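Local coordinates for protein dTDP-glucose 4,6-dehydratase (Klebsiella pneumoniae, PDB 5U4Q) that binds NAD and probably acts on nucleotide-linked sugars, as a short-chain epimerase/dehydratase of the dTDP-glucose 4,6-dehydratase type, at residues I226-A229 with V230-L234; D243-V246 with E247-S250; D304-P307 with L308-V312; Q317-V320 with K321-V324. All blocks are in the same frame, centred on the assembly; numbering follows the deposited sequence. Where two conformers were deposited one is given.

Contact 1: residues I226-A229 with V230-L234; sequences IVEA and VVRVL
Glu228 and Arg232 form an i to i+4 salt bridge on helix 223-234, one of the helices that flank the parallel sheet of the Rossmann-type NAD-binding fold. CB of Arg232 rests 3.6 Å from the Glu228 carbonyl O, and CG passes the same oxygen more closely, at 3.3 Å. From CG to NE the chain runs extended, CD staying near both that carbonyl and OE2 of the carboxylate. NE gives its hydrogen to Glu228 OE2 over 2.7 Å at 164°, in the guanidinium plane and on the anti lone pair, while NH2 adds a weak bond to the same oxygen. The glutamate meets it by a bend at chi2 (62°), and the two flat groups stand with their planes 78° apart. Second partners hold the outer atoms: Arg22 pairs with Glu228 OE1, and Val312 O takes Arg232 NH1. The pair thereby ties three helices together. Another side of the helix is apolar, with Ile226 and Val230 packed against strands 176-185 and 258-263; Ile226 CG2 lies 4.0 Å from Val230 CG2. Backbone i to i+4 bonds hold the turns, among them Val233 N to Ala229 O at 2.9 Å, an oxygen that Val233 CG2 touches at 3.2 Å.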
loop_
_atom_site.group_PDB
_atom_site.type_symbol
_atom_site.label_atom_id
_atom_site.label_comp_id
_atom_site.label_asym_id
_atom_site.label_seq_id
_atom_site.Cartn_x
_atom_site.Cartn_y
_atom_site.Cartn_z
ATOM N N ILE A 226 -19.966 16.601 -4.771
ATOM C CA ILE A 226 -18.603 16.216 -4.389
ATOM C C ILE A 226 -17.735 17.468 -4.197
ATOM O O ILE A 226 -17.005 17.586 -3.205
ATOM C CB ILE A 226 -17.954 15.308 -5.464
ATOM C CG1 ILE A 226 -18.666 13.929 -5.520
ATOM C CG2 ILE A 226 -16.443 15.152 -5.251
ATOM C CD1 ILE A 226 -18.563 13.077 -4.261
ATOM N N VAL A 227 -17.817 18.394 -5.124
ATOM C CA VAL A 227 -17.000 19.614 -5.062
ATOM C C VAL A 227 -17.287 20.398 -3.784
ATOM O O VAL A 227 -16.356 20.821 -3.095
ATOM C CB VAL A 227 -17.241 20.503 -6.288
ATOM C CG1 VAL A 227 -16.640 21.898 -6.095
ATOM C CG2 VAL A 227 -16.696 19.850 -7.540
ATOM N N GLU A 228 -18.555 20.571 -3.448
ATOM C CA GLU A 228 -18.910 21.317 -2.240
ATOM C C GLU A 228 -18.294 20.648 -1.013
ATOM O O GLU A 228 -17.715 21.337 -0.166
ATOM C CB GLU A 228 -20.436 21.418 -2.104
ATOM C CG GLU A 228 -20.897 22.252 -0.923
ATOM C CD GLU A 228 -20.446 23.697 -0.994
ATOM O OE1 GLU A 228 -20.327 24.241 -2.106
ATOM O OE2 GLU A 228 -20.242 24.304 0.085
ATOM N N ALA A 229 -18.403 19.322 -0.928
ATOM C CA ALA A 229 -17.846 18.595 0.224
ATOM C C ALA A 229 -16.330 18.711 0.312
ATOM O O ALA A 229 -15.756 18.942 1.390
ATOM C CB ALA A 229 -18.227 17.141 0.145
ATOM N N VAL A 230 -15.663 18.515 -0.809
ATOM C CA VAL A 230 -14.212 18.563 -0.813
ATOM C C VAL A 230 -13.708 19.941 -0.442
ATOM O O VAL A 230 -12.746 20.066 0.309
ATOM C CB VAL A 230 -13.656 18.114 -2.180
ATOM C CG1 VAL A 230 -12.153 18.324 -2.288
ATOM C CG2 VAL A 230 -14.017 16.662 -2.434
ATOM N N VAL A 231 -14.323 20.988 -0.982
ATOM C CA VAL A 231 -13.845 22.339 -0.687
ATOM C C VAL A 231 -14.067 22.652 0.810
ATOM O O VAL A 231 -13.192 23.282 1.442
ATOM C CB VAL A 231 -14.410 23.383 -1.678
ATOM C CG1 VAL A 231 -14.050 24.795 -1.239
ATOM C CG2 VAL A 231 -13.881 23.100 -3.086
ATOM N N ARG A 232 -15.163 22.171 1.401
ATOM C CA ARG A 232 -15.395 22.325 2.869
ATOM C C ARG A 232 -14.334 21.525 3.665
ATOM O O ARG A 232 -13.769 22.045 4.631
ATOM C CB ARG A 232 -16.796 21.899 3.299
ATOM C CG ARG A 232 -17.885 22.812 2.767
ATOM C CD ARG A 232 -19.251 22.456 3.273
ATOM N NE ARG A 232 -20.257 23.331 2.646
ATOM C CZ ARG A 232 -21.391 23.722 3.221
ATOM N NH1 ARG A 232 -21.698 23.361 4.466
ATOM N NH2 ARG A 232 -22.223 24.513 2.545
ATOM N N VAL A 233 -14.060 20.292 3.247
ATOM C CA VAL A 233 -13.073 19.459 3.937
ATOM C C VAL A 233 -11.686 20.077 3.918
ATOM O O VAL A 233 -10.959 19.967 4.907
ATOM C CB VAL A 233 -13.009 18.023 3.363
ATOM C CG1 VAL A 233 -11.778 17.250 3.856
ATOM C CG2 VAL A 233 -14.270 17.270 3.714
ATOM N N LEU A 234 -11.308 20.702 2.806
ATOM C CA LEU A 234 -9.990 21.329 2.683
ATOM C C LEU A 234 -9.774 22.340 3.815
ATOM O O LEU A 234 -8.622 22.528 4.248
ATOM C CB LEU A 234 -9.805 21.988 1.286
ATOM C CG LEU A 234 -9.253 21.068 0.173
ATOM C CD1 LEU A 234 -9.597 21.582 -1.223
ATOM C CD2 LEU A 234 -7.740 20.901 0.304
#

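Contact 2: residues D243-V246 with E247-S250; sequences DWTV and ESGS
Val246 and Glu247 open a type I beta turn that ends at Gly249, in the loop between helix 223-234 and strand 258-263. Glu247 comes first in the second segment. Its chain, bent at chi2 (69°), folds back so that the carboxylate lies beside Val246, with OE2 3.8 Å from Val246 CB. OE1 reaches the first segment through a water, which donates to it and accepts from Val246 N. OE2 turns to the second subunit, where the backbone N atoms of Arg137 and Lys138 bind it. Ser248 follows, its OG 2.7 Å from Thr245 OG1 in a hydroxyl-hydroxyl hydrogen bond; each oxygen sits between its own backbone N and carbonyl carbon, which aims the two hydroxyls at one another. A second water joins Ser248 OG to Thr245 N, and Ser248 N makes a weak bond to Thr245 O. At Gly249 the turn closes: its N donates to Val246 O over 3.2 Å, from well above the carbonyl plane and not along a lone pair. Gly249 CA lies 3.5 Å from Trp244 NE1, whose hydrogen bond goes to Thr253 OG1. Ser250 then brings its O to the indole edge, 3.7 Å from Trp244 CZ2, while His149 of the second subunit meets both that ring and, weakly, the same O. The hydroxyl pair and one water thus tie the turn to Thr245 before it, the other water links Glu247 to Val246 N, and the carboxylate, probably ionised, is held by two backbone N-H groups across the subunit interface.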
loop_
_atom_site.group_PDB
_atom_site.type_symbol
_atom_site.label_atom_id
_atom_site.label_comp_id
_atom_site.label_asym_id
_atom_site.label_seq_id
_atom_site.Cartn_x
_atom_site.Cartn_y
_atom_site.Cartn_z
ATOM N N ASP A 243 -5.863 11.556 23.430
ATOM C CA ASP A 243 -6.779 10.587 24.016
ATOM C C ASP A 243 -7.099 9.391 23.177
ATOM O O ASP A 243 -7.708 8.424 23.654
ATOM C CB ASP A 243 -8.045 11.305 24.390
ATOM C CG ASP A 243 -7.800 12.221 25.503
ATOM O OD1 ASP A 243 -7.657 11.696 26.614
ATOM O OD2 ASP A 243 -7.661 13.424 25.262
ATOM N N TRP A 244 -6.689 9.413 21.922
ATOM C CA TRP A 244 -7.002 8.317 21.052
ATOM C C TRP A 244 -6.131 7.090 21.306
ATOM O O TRP A 244 -4.943 7.219 21.611
ATOM C CB TRP A 244 -6.793 8.788 19.601
ATOM C CG TRP A 244 -7.231 7.820 18.545
ATOM C CD1 TRP A 244 -8.451 7.764 17.936
ATOM C CD2 TRP A 244 -6.451 6.778 17.969
ATOM N NE1 TRP A 244 -8.481 6.743 17.017
ATOM C CE2 TRP A 244 -7.268 6.109 17.019
ATOM C CE3 TRP A 244 -5.140 6.326 18.170
ATOM C CZ2 TRP A 244 -6.813 5.025 16.264
ATOM C CZ3 TRP A 244 -4.689 5.246 17.403
ATOM C CH2 TRP A 244 -5.509 4.622 16.468
ATOM N N THR A 245 -6.745 5.931 21.181
ATOM C CA THR A 245 -6.023 4.670 21.195
ATOM C C THR A 245 -6.544 3.783 20.071
ATOM O O THR A 245 -7.674 3.921 19.618
ATOM C CB THR A 245 -6.180 3.882 22.523
ATOM O OG1 THR A 245 -7.483 3.320 22.604
ATOM C CG2 THR A 245 -5.906 4.757 23.733
ATOM N N VAL A 246 -5.698 2.858 19.608
ATOM C CA VAL A 246 -6.136 1.887 18.614
ATOM C C VAL A 246 -7.319 1.092 19.130
ATOM O O VAL A 246 -8.274 0.864 18.418
ATOM C CB VAL A 246 -4.987 0.921 18.232
ATOM C CG1 VAL A 246 -5.493 -0.232 17.381
ATOM C CG2 VAL A 246 -3.877 1.690 17.527
ATOM N N GLU A 247 -7.257 0.714 20.407
ATOM C CA GLU A 247 -8.249 -0.149 21.001
ATOM C C GLU A 247 -9.653 0.492 21.082
ATOM O O GLU A 247 -10.648 -0.206 20.942
ATOM C CB GLU A 247 -7.709 -0.682 22.339
ATOM C CG GLU A 247 -6.464 -1.597 22.167
ATOM C CD GLU A 247 -5.166 -0.904 21.693
ATOM O OE1 GLU A 247 -4.927 0.288 22.063
ATOM O OE2 GLU A 247 -4.334 -1.590 20.978
ATOM N N SER A 248 -9.708 1.819 21.215
ATOM C CA SER A 248 -10.986 2.565 21.215
ATOM C C SER A 248 -11.231 3.368 19.910
ATOM O O SER A 248 -12.227 4.095 19.796
ATOM C CB SER A 248 -11.031 3.508 22.412
ATOM O OG SER A 248 -9.947 4.418 22.393
ATOM N N GLY A 249 -10.366 3.192 18.913
ATOM C CA GLY A 249 -10.471 3.954 17.654
ATOM C C GLY A 249 -10.847 3.170 16.427
ATOM O O GLY A 249 -11.551 2.175 16.505
ATOM N N SER A 250 -10.373 3.632 15.262
ATOM C CA SER A 250 -10.693 2.973 14.011
ATOM C C SER A 250 -9.546 3.116 13.029
ATOM O O SER A 250 -8.628 3.892 13.275
ATOM C CB SER A 250 -11.941 3.583 13.386
ATOM O OG SER A 250 -11.630 4.804 12.738
HETATM O O HOH W 1 -9.836 6.195 20.642
HETATM O O HOH W 2 -3.096 2.351 21.015
#

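Contact 3: residues D304-P307 with L308-V312; sequences DTQP and LYDLV
Gln306 and Asp310, one helical turn apart, have their side-chain ends modelled too close for normal contact, so the detail of their meeting is doubtful. They stand on helix 306-312, a short surface helix whose start is marked by an Asx turn. There Asp304 OD1 accepts from Gln306 N at 2.8 Å, on the anti side of the carboxylate and 31° out of its plane. Thr305 occupies the N-cap position but contributes no capping bond from its side chain; its carbonyl O instead takes Tyr309 N, in the carbonyl plane, and more weakly Leu308 N. Asp310 N to Gln306 O is the straightest of the bonds in this first turn, 2.8 Å long with an N-H...O angle of 170°. The CB of Asp310 points back toward the first segment and lies 3.6 Å from Gln306 O. On the inner side Leu308 packs on Ile263 of strand 258-263 and Val233 of helix 223-234. Pro307 and Leu311 both touch Tyr261 of that strand. Pro307 and Leu311 are also joined through the backbone: Leu311 N donates to Pro307 O at 3.0 Å, and Leu311 CB lies 3.4 Å from that oxygen.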
loop_
_atom_site.group_PDB
_atom_site.type_symbol
_atom_site.label_atom_id
_atom_site.label_comp_id
_atom_site.label_asym_id
_atom_site.label_seq_id
_atom_site.Cartn_x
_atom_site.Cartn_y
_atom_site.Cartn_z
ATOM N N ASP A 304 -21.819 4.276 4.787
ATOM C CA ASP A 304 -22.105 5.222 5.867
ATOM C C ASP A 304 -21.313 6.529 5.671
ATOM O O ASP A 304 -20.069 6.524 5.668
ATOM C CB ASP A 304 -21.745 4.587 7.219
ATOM C CG ASP A 304 -22.011 5.504 8.439
ATOM O OD1 ASP A 304 -22.523 6.627 8.296
ATOM O OD2 ASP A 304 -21.714 5.070 9.577
ATOM N N THR A 305 -22.039 7.634 5.531
ATOM C CA THR A 305 -21.407 8.949 5.412
ATOM C C THR A 305 -21.764 9.898 6.567
ATOM O O THR A 305 -21.602 11.132 6.436
ATOM C CB THR A 305 -21.740 9.604 4.070
ATOM O OG1 THR A 305 -23.155 9.727 3.938
ATOM C CG2 THR A 305 -21.224 8.761 2.932
ATOM N N GLN A 306 -22.195 9.353 7.709
ATOM C CA GLN A 306 -22.466 10.188 8.901
ATOM C C GLN A 306 -21.249 11.014 9.371
ATOM O O GLN A 306 -21.408 12.172 9.793
ATOM C CB GLN A 306 -23.039 9.331 10.071
ATOM C CG GLN A 306 -22.960 9.917 11.495
ATOM C CD GLN A 306 -21.643 9.631 12.240
ATOM O OE1 GLN A 306 -21.186 8.493 12.313
ATOM N NE2 GLN A 306 -21.065 10.661 12.846
ATOM N N PRO A 307 -20.036 10.425 9.327
ATOM C CA PRO A 307 -18.952 11.233 9.824
ATOM C C PRO A 307 -18.755 12.519 8.994
ATOM O O PRO A 307 -18.499 13.584 9.588
ATOM C CB PRO A 307 -17.759 10.277 9.785
ATOM C CG PRO A 307 -18.366 8.934 9.995
ATOM C CD PRO A 307 -19.670 8.995 9.254
ATOM N N LEU A 308 -18.903 12.452 7.666
ATOM C CA LEU A 308 -18.681 13.663 6.850
ATOM C C LEU A 308 -19.848 14.645 7.034
ATOM O O LEU A 308 -19.644 15.870 6.995
ATOM C CB LEU A 308 -18.393 13.321 5.383
ATOM C CG LEU A 308 -17.753 14.400 4.489
ATOM C CD1 LEU A 308 -16.443 14.909 5.069
ATOM C CD2 LEU A 308 -17.511 13.864 3.088
ATOM N N TYR A 309 -21.052 14.116 7.298
ATOM C CA TYR A 309 -22.206 14.974 7.624
ATOM C C TYR A 309 -21.980 15.705 8.934
ATOM O O TYR A 309 -22.236 16.891 9.021
ATOM C CB TYR A 309 -23.539 14.182 7.700
ATOM C CG TYR A 309 -24.707 15.057 8.136
ATOM C CD1 TYR A 309 -25.337 15.905 7.236
ATOM C CD2 TYR A 309 -25.147 15.070 9.464
ATOM C CE1 TYR A 309 -26.381 16.733 7.635
ATOM C CE2 TYR A 309 -26.194 15.906 9.868
ATOM C CZ TYR A 309 -26.806 16.726 8.942
ATOM O OH TYR A 309 -27.838 17.562 9.313
ATOM N N ASP A 310 -21.527 15.012 9.969
ATOM C CA ASP A 310 -21.251 15.686 11.229
ATOM C C ASP A 310 -20.087 16.680 11.067
ATOM O O ASP A 310 -20.051 17.698 11.750
ATOM C CB ASP A 310 -20.952 14.678 12.350
ATOM C CG ASP A 310 -22.146 13.765 12.653
ATOM O OD1 ASP A 310 -23.282 14.077 12.230
ATOM O OD2 ASP A 310 -21.947 12.727 13.317
ATOM N N LEU A 311 -19.187 16.432 10.112
ATOM C CA LEU A 311 -18.019 17.302 9.974
ATOM C C LEU A 311 -18.256 18.616 9.220
ATOM O O LEU A 311 -17.906 19.686 9.745
ATOM C CB LEU A 311 -16.858 16.569 9.292
ATOM C CG LEU A 311 -15.481 17.239 9.407
ATOM C CD1 LEU A 311 -14.892 17.065 10.805
ATOM C CD2 LEU A 311 -14.537 16.661 8.373
ATOM N N VAL A 312 -18.754 18.542 7.974
ATOM C CA VAL A 312 -18.898 19.744 7.102
ATOM C C VAL A 312 -20.314 20.338 7.000
ATOM O O VAL A 312 -20.502 21.375 6.368
ATOM C CB VAL A 312 -18.336 19.523 5.664
ATOM C CG1 VAL A 312 -16.843 19.194 5.698
ATOM C CG2 VAL A 312 -19.122 18.458 4.906
#

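Contact 4: residues Q317-V320 with K321-V324; sequences QTSV and KDGV
Ser319 caps the N-terminus of helix 320-334: its OG accepts from Asp322 N over 3.1 Å, in a nearly straight bond of 164°. The hydroxyl is put there by chi1 of 60°, which sets OG between the serine's own backbone N and carbonyl carbon. The tight part of the contact is the first helical turn. Gly323 N donates to Ser319 O at 2.8 Å, and Thr318 CG2 comes down on the same residue, 3.7 Å from Gly323 N. Alongside, Val320 and Val324 point the same way, with CG1 of the first 3.9 Å from CG2 of the second; they pack on helix 271-282, Val320 against Tyr274 and Val324 against Ala277 and Leu278. The outer side is looser. Lys321 extends its whole chain away from the turn, and the Asp322 carboxylate is linked to Ser319 N through a water, which donates to OD2 and accepts from that N. So close to the helix N-terminus, this carboxylate is probably stabilised in its charged form. Upstream, Asp225 of helix 223-234 anchors the approaching loop by accepting from the backbone N atoms of Gln317 and Thr318. Within the turn, Val324 CG2 lies 3.2 Å from Val320 O, the oxygen that takes Val324 N.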
loop_
_atom_site.group_PDB
_atom_site.type_symbol
_atom_site.label_atom_id
_atom_site.label_comp_id
_atom_site.label_asym_id
_atom_site.label_seq_id
_atom_site.Cartn_x
_atom_site.Cartn_y
_atom_site.Cartn_z
ATOM N N GLN A 317 -27.310 17.328 -2.628
ATOM C CA GLN A 317 -28.613 17.912 -2.912
ATOM C C GLN A 317 -29.152 17.586 -4.306
ATOM O O GLN A 317 -30.325 17.860 -4.567
ATOM C CB GLN A 317 -28.510 19.448 -2.813
ATOM C CG GLN A 317 -28.008 19.992 -1.480
ATOM C CD GLN A 317 -27.751 21.497 -1.500
ATOM O OE1 GLN A 317 -27.866 22.160 -2.541
ATOM N NE2 GLN A 317 -27.391 22.046 -0.339
ATOM N N THR A 318 -28.331 17.031 -5.200
ATOM C CA THR A 318 -28.751 16.864 -6.587
ATOM C C THR A 318 -29.474 15.562 -6.820
ATOM O O THR A 318 -28.947 14.497 -6.505
ATOM C CB THR A 318 -27.547 16.924 -7.543
ATOM O OG1 THR A 318 -26.810 18.114 -7.286
ATOM C CG2 THR A 318 -28.010 16.929 -9.039
ATOM N N SER A 319 -30.697 15.646 -7.350
ATOM C CA SER A 319 -31.445 14.443 -7.694
ATOM C C SER A 319 -30.874 13.788 -8.938
ATOM O O SER A 319 -30.196 14.417 -9.741
ATOM C CB SER A 319 -32.919 14.776 -8.000
ATOM O OG SER A 319 -33.020 15.669 -9.093
ATOM N N VAL A 320 -31.195 12.522 -9.106
ATOM C CA VAL A 320 -30.844 11.801 -10.332
ATOM C C VAL A 320 -31.470 12.508 -11.553
ATOM O O VAL A 320 -30.819 12.638 -12.603
ATOM C CB VAL A 320 -31.410 10.365 -10.266
ATOM C CG1 VAL A 320 -31.318 9.659 -11.626
ATOM C CG2 VAL A 320 -30.680 9.581 -9.196
ATOM N N LYS A 321 -32.726 12.929 -11.414
ATOM C CA LYS A 321 -33.455 13.596 -12.491
ATOM C C LYS A 321 -32.642 14.781 -13.010
ATOM O O LYS A 321 -32.359 14.886 -14.203
ATOM C CB LYS A 321 -34.833 14.058 -12.001
ATOM C CG LYS A 321 -35.677 14.795 -13.025
ATOM C CD LYS A 321 -37.061 15.112 -12.471
ATOM C CE LYS A 321 -37.918 15.776 -13.543
ATOM N NZ LYS A 321 -39.339 15.956 -13.125
ATOM N N ASP A 322 -32.198 15.625 -12.100
ATOM C CA ASP A 322 -31.430 16.792 -12.481
ATOM C C ASP A 322 -30.006 16.462 -12.900
ATOM O O ASP A 322 -29.489 17.055 -13.859
ATOM C CB ASP A 322 -31.391 17.795 -11.333
ATOM C CG ASP A 322 -32.690 18.537 -11.158
ATOM O OD1 ASP A 322 -33.482 18.644 -12.127
ATOM O OD2 ASP A 322 -32.892 19.063 -10.050
ATOM N N GLY A 323 -29.355 15.552 -12.174
ATOM C CA GLY A 323 -27.986 15.175 -12.505
ATOM C C GLY A 323 -27.856 14.619 -13.917
ATOM O O GLY A 323 -26.942 14.947 -14.664
ATOM N N VAL A 324 -28.810 13.765 -14.288
ATOM C CA VAL A 324 -28.815 13.176 -15.620
ATOM C C VAL A 324 -29.040 14.251 -16.684
ATOM O O VAL A 324 -28.340 14.268 -17.697
ATOM C CB VAL A 324 -29.869 12.054 -15.731
ATOM C CG1 VAL A 324 -30.082 11.661 -17.192
ATOM C CG2 VAL A 324 -29.462 10.884 -14.880
HETATM O O HOH W 3 -31.755 18.338 -7.748
#

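Overall arrangement
The four contacts follow one another along the chain, each closing before the next opens. Contacts 1 and 3 are neighbours, their centres about 12 Å apart: helices 223-234 and 306-312 touch, and both lean on strand 258-263 of the large parallel sheet. Contact 4 begins the helix after 306-312, and its centre lies about 18 Å from that of contact 1. Contacts 2 and 4 are the farthest apart, about 39 Å between centres, while contact 2 is about 19 Å from contact 3. The Ile226 side chain of contact 1 is about 8 Å from the bound NAD, whereas contact 2 lies at the subunit interface.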